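Peptidase M16 domain protein (Alicyclobacillus acidocaldarius subsp. acidocaldarius DSM 446, PDB 4XEA) probably hydrolyses peptide bonds as a metallopeptidase of the M16 family, holding a nickel ion in its metal site in this crystal. Local coordinates at residues Pro6-Arg10 with Thr21-Arg25; Thr9-Arg13 with Ala204-Ala208; Leu196-Gly200 with Asn367-Val371. One frame throughout, in Å; residues are numbered along the deposited sequence.

Contact 1: residues Pro6-Arg10 with Thr21-Arg25; sequences PFETR and TLMPR
Phe-7 packs its ring against the side chains of Met-23 and Arg-25, at the point where the N-terminal loop nears the end of strand 19-24. Its CG sits between the backbone N and the carbonyl carbon (chi1 47°), which turns the ring in over Arg-25. CB of Phe-7, pointing toward the strand, comes to 3.3 Å from Pro-24 O. Arg-25 CD lies over one ring face, and the two flat groups are inclined to each other, Phe-7 CD1 meeting Arg-25 NE at 3.8 Å; NH1 of Arg-25 is hydrogen-bonded to Asn-367 OD1. Met-23, a selenomethionine, brings CG to 3.7 Å from Phe-7 CE2, and its SE makes an oblique Met-aromatic contact. Further along, Arg-10 and Leu-22 form an antiparallel hydrogen-bonded pair: Arg-10 N gives a nearly straight bond of 2.9 Å to Leu-22 O (178°), and Leu-22 N returns one of 2.8 Å to Arg-10 O. The Arg-10 side chain grips Glu-8 side-on, NH2 reaching OE1 of Glu-8 at 3.0 Å while the longer bond from NE meets OE2 from above the carboxylate plane; Asp-205 is a second acidic partner. Buried Glu-8 O has no hydrogen-bonding partner, though the CA-H of Met-23 points at it (CA to O 3.4 Å). The chemistry thus changes from apolar and aromatic packing beside Phe-7 to strand pairing at Arg-10, whose charge is probably largely balanced by the two carboxylates.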
loop_
_atom_site.group_PDB
_atom_site.type_symbol
_atom_site.label_atom_id
_atom_site.label_comp_id
_atom_site.label_asym_id
_atom_site.label_seq_id
_atom_site.Cartn_x
_atom_site.Cartn_y
_atom_site.Cartn_z
ATOM N N PRO A 6 -22.206 11.347 -0.441
ATOM C CA PRO A 6 -23.080 10.986 -1.566
ATOM C C PRO A 6 -23.973 9.762 -1.339
ATOM O O PRO A 6 -24.908 9.540 -2.105
ATOM C CB PRO A 6 -22.097 10.699 -2.707
ATOM C CG PRO A 6 -20.800 11.242 -2.267
ATOM C CD PRO A 6 -20.783 11.182 -0.787
ATOM N N PHE A 7 -23.704 8.997 -0.289
ATOM C CA PHE A 7 -24.413 7.754 0.003
ATOM C C PHE A 7 -25.126 7.840 1.345
ATOM O O PHE A 7 -24.841 8.725 2.141
ATOM C CB PHE A 7 -23.418 6.595 0.063
ATOM C CG PHE A 7 -22.174 6.876 0.905
ATOM C CD1 PHE A 7 -20.985 7.281 0.304
ATOM C CD2 PHE A 7 -22.194 6.706 2.281
ATOM C CE1 PHE A 7 -19.828 7.526 1.082
ATOM C CE2 PHE A 7 -21.034 6.944 3.076
ATOM C CZ PHE A 7 -19.860 7.355 2.465
ATOM N N GLU A 8 -26.032 6.893 1.587
ATOM C CA GLU A 8 -26.739 6.784 2.854
ATOM C C GLU A 8 -25.789 6.242 3.903
ATOM O O GLU A 8 -24.944 5.392 3.592
ATOM C CB GLU A 8 -27.946 5.831 2.740
ATOM C CG GLU A 8 -28.529 5.437 4.104
ATOM C CD GLU A 8 -29.850 4.668 4.037
ATOM O OE1 GLU A 8 -30.061 3.887 3.094
ATOM O OE2 GLU A 8 -30.647 4.813 4.982
ATOM N N THR A 9 -25.928 6.738 5.128
ATOM C CA THR A 9 -25.366 6.079 6.302
ATOM C C THR A 9 -26.503 5.689 7.254
ATOM O O THR A 9 -27.172 6.562 7.822
ATOM C CB THR A 9 -24.351 6.967 7.026
ATOM O OG1 THR A 9 -23.332 7.336 6.107
ATOM C CG2 THR A 9 -23.726 6.242 8.218
ATOM N N ARG A 10 -26.668 4.377 7.447
ATOM C CA ARG A 10 -27.729 3.800 8.265
ATOM C C ARG A 10 -27.097 3.147 9.501
ATOM O O ARG A 10 -26.450 2.101 9.407
ATOM C CB ARG A 10 -28.522 2.770 7.447
ATOM C CG ARG A 10 -29.855 2.335 8.060
ATOM C CD ARG A 10 -30.540 1.244 7.227
ATOM N NE ARG A 10 -30.819 1.667 5.850
ATOM C CZ ARG A 10 -31.480 0.934 4.943
ATOM N NH1 ARG A 10 -31.909 -0.292 5.234
ATOM N NH2 ARG A 10 -31.702 1.423 3.734
ATOM N N THR A 21 -23.536 -0.066 11.388
ATOM C CA THR A 21 -23.549 1.063 10.451
ATOM C C THR A 21 -23.345 0.532 9.046
ATOM O O THR A 21 -22.326 -0.103 8.783
ATOM C CB THR A 21 -22.448 2.082 10.779
ATOM O OG1 THR A 21 -22.803 2.792 11.999
ATOM C CG2 THR A 21 -22.286 3.086 9.630
ATOM N N LEU A 22 -24.316 0.778 8.161
ATOM C CA LEU A 22 -24.239 0.360 6.774
ATOM C C LEU A 22 -24.116 1.601 5.889
ATOM O O LEU A 22 -24.812 2.597 6.093
ATOM C CB LEU A 22 -25.474 -0.447 6.356
ATOM C CG LEU A 22 -25.872 -1.686 7.167
ATOM C CD1 LEU A 22 -27.219 -2.287 6.644
ATOM C CD2 LEU A 22 -24.770 -2.740 7.198
HETATM N N MSE A 23 -23.196 1.545 4.934
HETATM C CA MSE A 23 -22.989 2.617 3.961
HETATM C C MSE A 23 -23.079 2.071 2.525
HETATM O O MSE A 23 -22.057 1.862 1.864
HETATM C CB MSE A 23 -21.614 3.274 4.201
HETATM C CG MSE A 23 -21.561 4.127 5.460
HETATM SE SE MSE A 23 -19.730 4.685 5.831
HETATM C CE MSE A 23 -19.162 3.079 6.789
ATOM N N PRO A 24 -24.308 1.842 2.022
ATOM C CA PRO A 24 -24.445 1.304 0.672
ATOM C C PRO A 24 -23.985 2.293 -0.412
ATOM O O PRO A 24 -24.314 3.465 -0.352
ATOM C CB PRO A 24 -25.954 1.010 0.564
ATOM C CG PRO A 24 -26.604 1.879 1.600
ATOM C CD PRO A 24 -25.605 2.002 2.706
ATOM N N ARG A 25 -23.189 1.815 -1.374
ATOM C CA ARG A 25 -22.653 2.631 -2.477
ATOM C C ARG A 25 -22.839 1.775 -3.715
ATOM O O ARG A 25 -21.977 0.968 -4.040
ATOM C CB ARG A 25 -21.172 2.974 -2.228
ATOM C CG ARG A 25 -20.901 3.569 -0.833
ATOM C CD ARG A 25 -19.405 3.685 -0.520
ATOM N NE ARG A 25 -18.766 4.683 -1.376
ATOM C CZ ARG A 25 -17.470 4.732 -1.691
ATOM N NH1 ARG A 25 -16.601 3.852 -1.202
ATOM N NH2 ARG A 25 -17.043 5.686 -2.512
#

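Contact 2: residues Thr9-Arg13 with Ala204-Ala208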
loop_
_atom_site.group_PDB
_atom_site.type_symbol
_atom_site.label_atom_id
_atom_site.label_comp_id
_atom_site.label_asym_id
_atom_site.label_seq_id
_atom_site.Cartn_x
_atom_site.Cartn_y
_atom_site.Cartn_z
ATOM N N THR A 9 -25.928 6.738 5.128
ATOM C CA THR A 9 -25.366 6.079 6.302
ATOM C C THR A 9 -26.503 5.689 7.254
ATOM O O THR A 9 -27.172 6.562 7.822
ATOM C CB THR A 9 -24.351 6.967 7.026
ATOM O OG1 THR A 9 -23.332 7.336 6.107
ATOM C CG2 THR A 9 -23.726 6.242 8.218
ATOM N N ARG A 10 -26.668 4.377 7.447
ATOM C CA ARG A 10 -27.729 3.800 8.265
ATOM C C ARG A 10 -27.097 3.147 9.501
ATOM O O ARG A 10 -26.450 2.101 9.407
ATOM C CB ARG A 10 -28.522 2.770 7.447
ATOM C CG ARG A 10 -29.855 2.335 8.060
ATOM C CD ARG A 10 -30.540 1.244 7.227
ATOM N NE ARG A 10 -30.819 1.667 5.850
ATOM C CZ ARG A 10 -31.480 0.934 4.943
ATOM N NH1 ARG A 10 -31.909 -0.292 5.234
ATOM N NH2 ARG A 10 -31.702 1.423 3.734
ATOM N N THR A 11 -27.316 3.788 10.647
ATOM C CA THR A 11 -26.757 3.400 11.928
ATOM C C THR A 11 -27.896 3.109 12.943
ATOM O O THR A 11 -28.732 3.969 13.195
ATOM C CB THR A 11 -25.883 4.526 12.504
ATOM O OG1 THR A 11 -24.803 4.851 11.595
ATOM C CG2 THR A 11 -25.311 4.122 13.835
ATOM N N TRP A 12 -27.910 1.897 13.502
ATOM C CA TRP A 12 -28.860 1.524 14.524
ATOM C C TRP A 12 -28.228 0.515 15.485
ATOM O O TRP A 12 -27.055 0.126 15.311
ATOM C CB TRP A 12 -30.188 1.024 13.908
ATOM C CG TRP A 12 -30.206 -0.376 13.451
ATOM C CD1 TRP A 12 -30.858 -1.423 14.048
ATOM C CD2 TRP A 12 -29.621 -0.898 12.255
ATOM N NE1 TRP A 12 -30.707 -2.568 13.300
ATOM C CE2 TRP A 12 -29.941 -2.276 12.200
ATOM C CE3 TRP A 12 -28.857 -0.340 11.216
ATOM C CZ2 TRP A 12 -29.511 -3.100 11.154
ATOM C CZ3 TRP A 12 -28.439 -1.160 10.187
ATOM C CH2 TRP A 12 -28.768 -2.526 10.162
ATOM N N ARG A 13 -28.955 0.186 16.546
ATOM C CA ARG A 13 -28.472 -0.713 17.598
ATOM C C ARG A 13 -29.453 -1.876 17.778
ATOM O O ARG A 13 -30.648 -1.646 17.936
ATOM C CB ARG A 13 -28.289 0.039 18.927
ATOM C CG ARG A 13 -27.657 -0.817 20.031
ATOM C CD ARG A 13 -27.569 -0.118 21.408
ATOM N NE ARG A 13 -26.977 1.233 21.323
ATOM C CZ ARG A 13 -25.736 1.594 21.618
ATOM N NH1 ARG A 13 -24.824 0.712 21.996
ATOM N NH2 ARG A 13 -25.398 2.882 21.524
ATOM N N ALA A 204 -28.796 -2.376 1.255
ATOM C CA ALA A 204 -28.836 -2.117 2.695
ATOM C C ALA A 204 -30.051 -2.759 3.395
ATOM O O ALA A 204 -29.952 -3.230 4.531
ATOM C CB ALA A 204 -28.777 -0.606 2.974
ATOM N N ASP A 205 -31.189 -2.802 2.713
ATOM C CA ASP A 205 -32.394 -3.407 3.303
ATOM C C ASP A 205 -32.171 -4.914 3.450
ATOM O O ASP A 205 -32.539 -5.509 4.456
ATOM C CB ASP A 205 -33.642 -3.164 2.432
ATOM C CG ASP A 205 -33.965 -1.678 2.229
ATOM O OD1 ASP A 205 -33.837 -0.871 3.171
ATOM O OD2 ASP A 205 -34.392 -1.331 1.108
ATOM N N GLU A 206 -31.573 -5.524 2.424
ATOM C CA GLU A 206 -31.294 -6.965 2.423
ATOM C C GLU A 206 -30.352 -7.339 3.560
ATOM O O GLU A 206 -30.628 -8.273 4.324
ATOM C CB GLU A 206 -30.660 -7.388 1.095
ATOM C CG GLU A 206 -30.271 -8.879 1.011
ATOM C CD GLU A 206 -29.257 -9.175 -0.102
ATOM O OE1 GLU A 206 -28.695 -8.220 -0.697
ATOM O OE2 GLU A 206 -29.033 -10.374 -0.380
ATOM N N ILE A 207 -29.250 -6.604 3.688
ATOM C CA ILE A 207 -28.234 -6.956 4.657
ATOM C C ILE A 207 -28.697 -6.655 6.099
ATOM O O ILE A 207 -28.387 -7.417 7.025
ATOM C CB ILE A 207 -26.884 -6.257 4.339
ATOM C CG1 ILE A 207 -26.314 -6.747 2.997
ATOM C CG2 ILE A 207 -25.880 -6.481 5.474
ATOM C CD1 ILE A 207 -26.170 -8.267 2.865
ATOM N N ALA A 208 -29.457 -5.569 6.284
ATOM C CA ALA A 208 -29.998 -5.222 7.617
ATOM C C ALA A 208 -30.908 -6.308 8.155
ATOM O O ALA A 208 -30.894 -6.596 9.341
ATOM C CB ALA A 208 -30.726 -3.904 7.587
#
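The guanidinium of Arg-10 carries Ala-204 CB over one face, 3.6 Å above the plane and displaced toward the rim, and Asp-205 at its edge. The ring of Trp-12 has Arg-10 O at its own edge, in plane, while Ala-208 CB approaches obliquely to 3.5 Å from CH2 of Trp-12. OD1 of Asp-205 alone takes the arginine: NH1 of Arg-10 binds it at 2.9 Å, on the anti side and somewhat out of the carboxylate plane, and NH2 adds a weak bond of 3.2 Å to the same OD1 of Asp-205. The carboxylate and guanidinium planes are turned 33° apart. Arg-10 spans the gap from strand to helix by running extended through chi1 and chi2 and bending at chi3 (-59°), which also leaves its other edge to Glu-8. Because Asp-205 stands in the first turn of helix 204-216, its negative charge probably also interacts favourably with the helix N-terminus. Ala-204 and Ala-208, one turn apart, present small methyls that let both flat groups come close. Farther along that helix, Glu-212 accepts a hydrogen bond from Trp-12 NE1, giving the ring a polar hold as well. Strand 10-13 edges the six-stranded sheet and runs nearly parallel to the helix, the axes of the two short segments coming within 11.4 Å; Leu-22 of neighbouring strand 19-24 packs on Ala-208, while Glu-206 and Ile-207 touch helix 105-116.

Contact 3: residues Leu196-Gly200 with Asn367-Val371; sequences LVIAG and NAFLV
Asn-367 and Val-371, one turn apart on helix 367-379, face Val-197, Ala-199 and Gly-200 in a helix-on-sheet packing of an alpha/beta layered fold, consistent with an M16 peptidase. Helix and strand run roughly antiparallel, at 154°, and the axes of the two short segments come within 7.7 Å. Asn-367 comes first, its amide lying across the end of the strand: CG is 3.5 Å from Ala-199 O and OD1 is 3.4 Å from Gly-200 CA. No hydrogen bond joins the amide to the strand; instead OD1 accepts one from Arg-25 NH1, and ND2 gives one to Gln-30 OE1. With an alanine here, Arg-25 and Gln-30 would probably each lose that partner and a gap would open beside Gly-200. Gly-200 suits the site, since a CB would crowd Asn-367 ND2 and, at this backbone conformation, press on the carbonyl O of Ala-199. Leu-370 turns to Met-23 and Phe-7, joining this helix to the neighbouring strand and the N-terminal loop. Val-371 then wedges both methyls against the strand. CG1, anti to the backbone N (chi1 167°), reaches Val-197 O at 3.6 Å, whereas CG2 rests 3.6 Å from Ala-199 CB. The fit is completed from the strand side by Val-197, whose CG1 meets the helix backbone at Val-371 CA, 3.9 Å away.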
loop_
_atom_site.group_PDB
_atom_site.type_symbol
_atom_site.label_atom_id
_atom_site.label_comp_id
_atom_site.label_asym_id
_atom_site.label_seq_id
_atom_site.Cartn_x
_atom_site.Cartn_y
_atom_site.Cartn_z
ATOM N N LEU A 196 -20.312 -3.408 14.086
ATOM C CA LEU A 196 -20.314 -3.967 12.732
ATOM C C LEU A 196 -20.539 -2.829 11.743
ATOM O O LEU A 196 -21.553 -2.117 11.826
ATOM C CB LEU A 196 -21.434 -5.008 12.575
ATOM C CG LEU A 196 -21.577 -5.703 11.213
ATOM C CD1 LEU A 196 -20.278 -6.492 10.860
ATOM C CD2 LEU A 196 -22.802 -6.616 11.215
ATOM N N VAL A 197 -19.595 -2.665 10.806
ATOM C CA VAL A 197 -19.619 -1.543 9.850
ATOM C C VAL A 197 -19.343 -2.112 8.459
ATOM O O VAL A 197 -18.443 -2.921 8.287
ATOM C CB VAL A 197 -18.623 -0.442 10.228
ATOM C CG1 VAL A 197 -18.714 0.731 9.299
ATOM C CG2 VAL A 197 -18.889 0.053 11.706
ATOM N N ILE A 198 -20.169 -1.713 7.494
ATOM C CA ILE A 198 -20.111 -2.268 6.132
ATOM C C ILE A 198 -20.271 -1.133 5.144
ATOM O O ILE A 198 -21.191 -0.320 5.279
ATOM C CB ILE A 198 -21.226 -3.279 5.890
ATOM C CG1 ILE A 198 -21.305 -4.275 7.038
ATOM C CG2 ILE A 198 -21.019 -4.055 4.538
ATOM C CD1 ILE A 198 -22.410 -5.306 6.866
ATOM N N ALA A 199 -19.384 -1.076 4.152
ATOM C CA ALA A 199 -19.487 -0.094 3.069
ATOM C C ALA A 199 -19.258 -0.756 1.713
ATOM O O ALA A 199 -18.441 -1.679 1.568
ATOM C CB ALA A 199 -18.532 1.071 3.261
ATOM N N GLY A 200 -20.026 -0.292 0.732
ATOM C CA GLY A 200 -19.815 -0.703 -0.650
ATOM C C GLY A 200 -21.074 -1.118 -1.386
ATOM O O GLY A 200 -22.191 -0.674 -1.051
ATOM N N ASN A 367 -13.884 2.350 0.514
ATOM C CA ASN A 367 -14.663 1.514 1.451
ATOM C C ASN A 367 -13.839 1.201 2.697
ATOM O O ASN A 367 -14.354 1.358 3.792
ATOM C CB ASN A 367 -15.097 0.195 0.835
ATOM C CG ASN A 367 -16.195 0.358 -0.197
ATOM O OD1 ASN A 367 -17.051 1.239 -0.092
ATOM N ND2 ASN A 367 -16.178 -0.505 -1.190
ATOM N N ALA A 368 -12.596 0.756 2.518
ATOM C CA ALA A 368 -11.764 0.346 3.665
ATOM C C ALA A 368 -11.564 1.493 4.655
ATOM O O ALA A 368 -11.702 1.307 5.865
ATOM C CB ALA A 368 -10.418 -0.202 3.227
ATOM N N PHE A 369 -11.208 2.674 4.176
ATOM C CA PHE A 369 -11.080 3.834 5.080
ATOM C C PHE A 369 -12.396 4.171 5.824
ATOM O O PHE A 369 -12.442 4.303 7.075
ATOM C CB PHE A 369 -10.545 5.046 4.307
ATOM C CG PHE A 369 -10.430 6.312 5.145
ATOM C CD1 PHE A 369 -9.193 6.675 5.696
ATOM C CD2 PHE A 369 -11.517 7.155 5.320
ATOM C CE1 PHE A 369 -9.064 7.855 6.456
ATOM C CE2 PHE A 369 -11.401 8.333 6.110
ATOM C CZ PHE A 369 -10.149 8.674 6.654
ATOM N N LEU A 370 -13.491 4.305 5.084
ATOM C CA LEU A 370 -14.774 4.601 5.702
ATOM C C LEU A 370 -15.084 3.639 6.848
ATOM O O LEU A 370 -15.537 4.040 7.930
ATOM C CB LEU A 370 -15.902 4.525 4.661
ATOM C CG LEU A 370 -15.933 5.634 3.640
ATOM C CD1 LEU A 370 -16.785 5.246 2.418
ATOM C CD2 LEU A 370 -16.412 6.906 4.276
ATOM N N VAL A 371 -14.842 2.362 6.606
ATOM C CA VAL A 371 -15.224 1.327 7.560
ATOM C C VAL A 371 -14.291 1.348 8.770
ATOM O O VAL A 371 -14.750 1.454 9.900
ATOM C CB VAL A 371 -15.236 -0.085 6.869
ATOM C CG1 VAL A 371 -15.314 -1.160 7.932
ATOM C CG2 VAL A 371 -16.427 -0.191 5.865
#

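In the fold
The three contacts cluster on the side of the six-stranded mixed sheet where strand 10-13 is outermost. The centres of contact 1 and contact 2 are about 8 Å apart, those of contact 1 and contact 3 about 9 Å, and those of contact 2 and contact 3 about 12 Å. Strands 10-13, 19-24 and 194-200 lie side by side, and Met-23 N bonds to Ile-198 O at 2.8 Å. Contact 1 closes before contact 3 opens, while the segments of contacts 2 and 3 alternate, in the order 9-13, 196-200, 204-208, 367-371. Contacts 2 and 3 bring helices 204-216 and 367-379 against opposite faces of this sheet, assembling sequence-distant parts round the N-terminal strands.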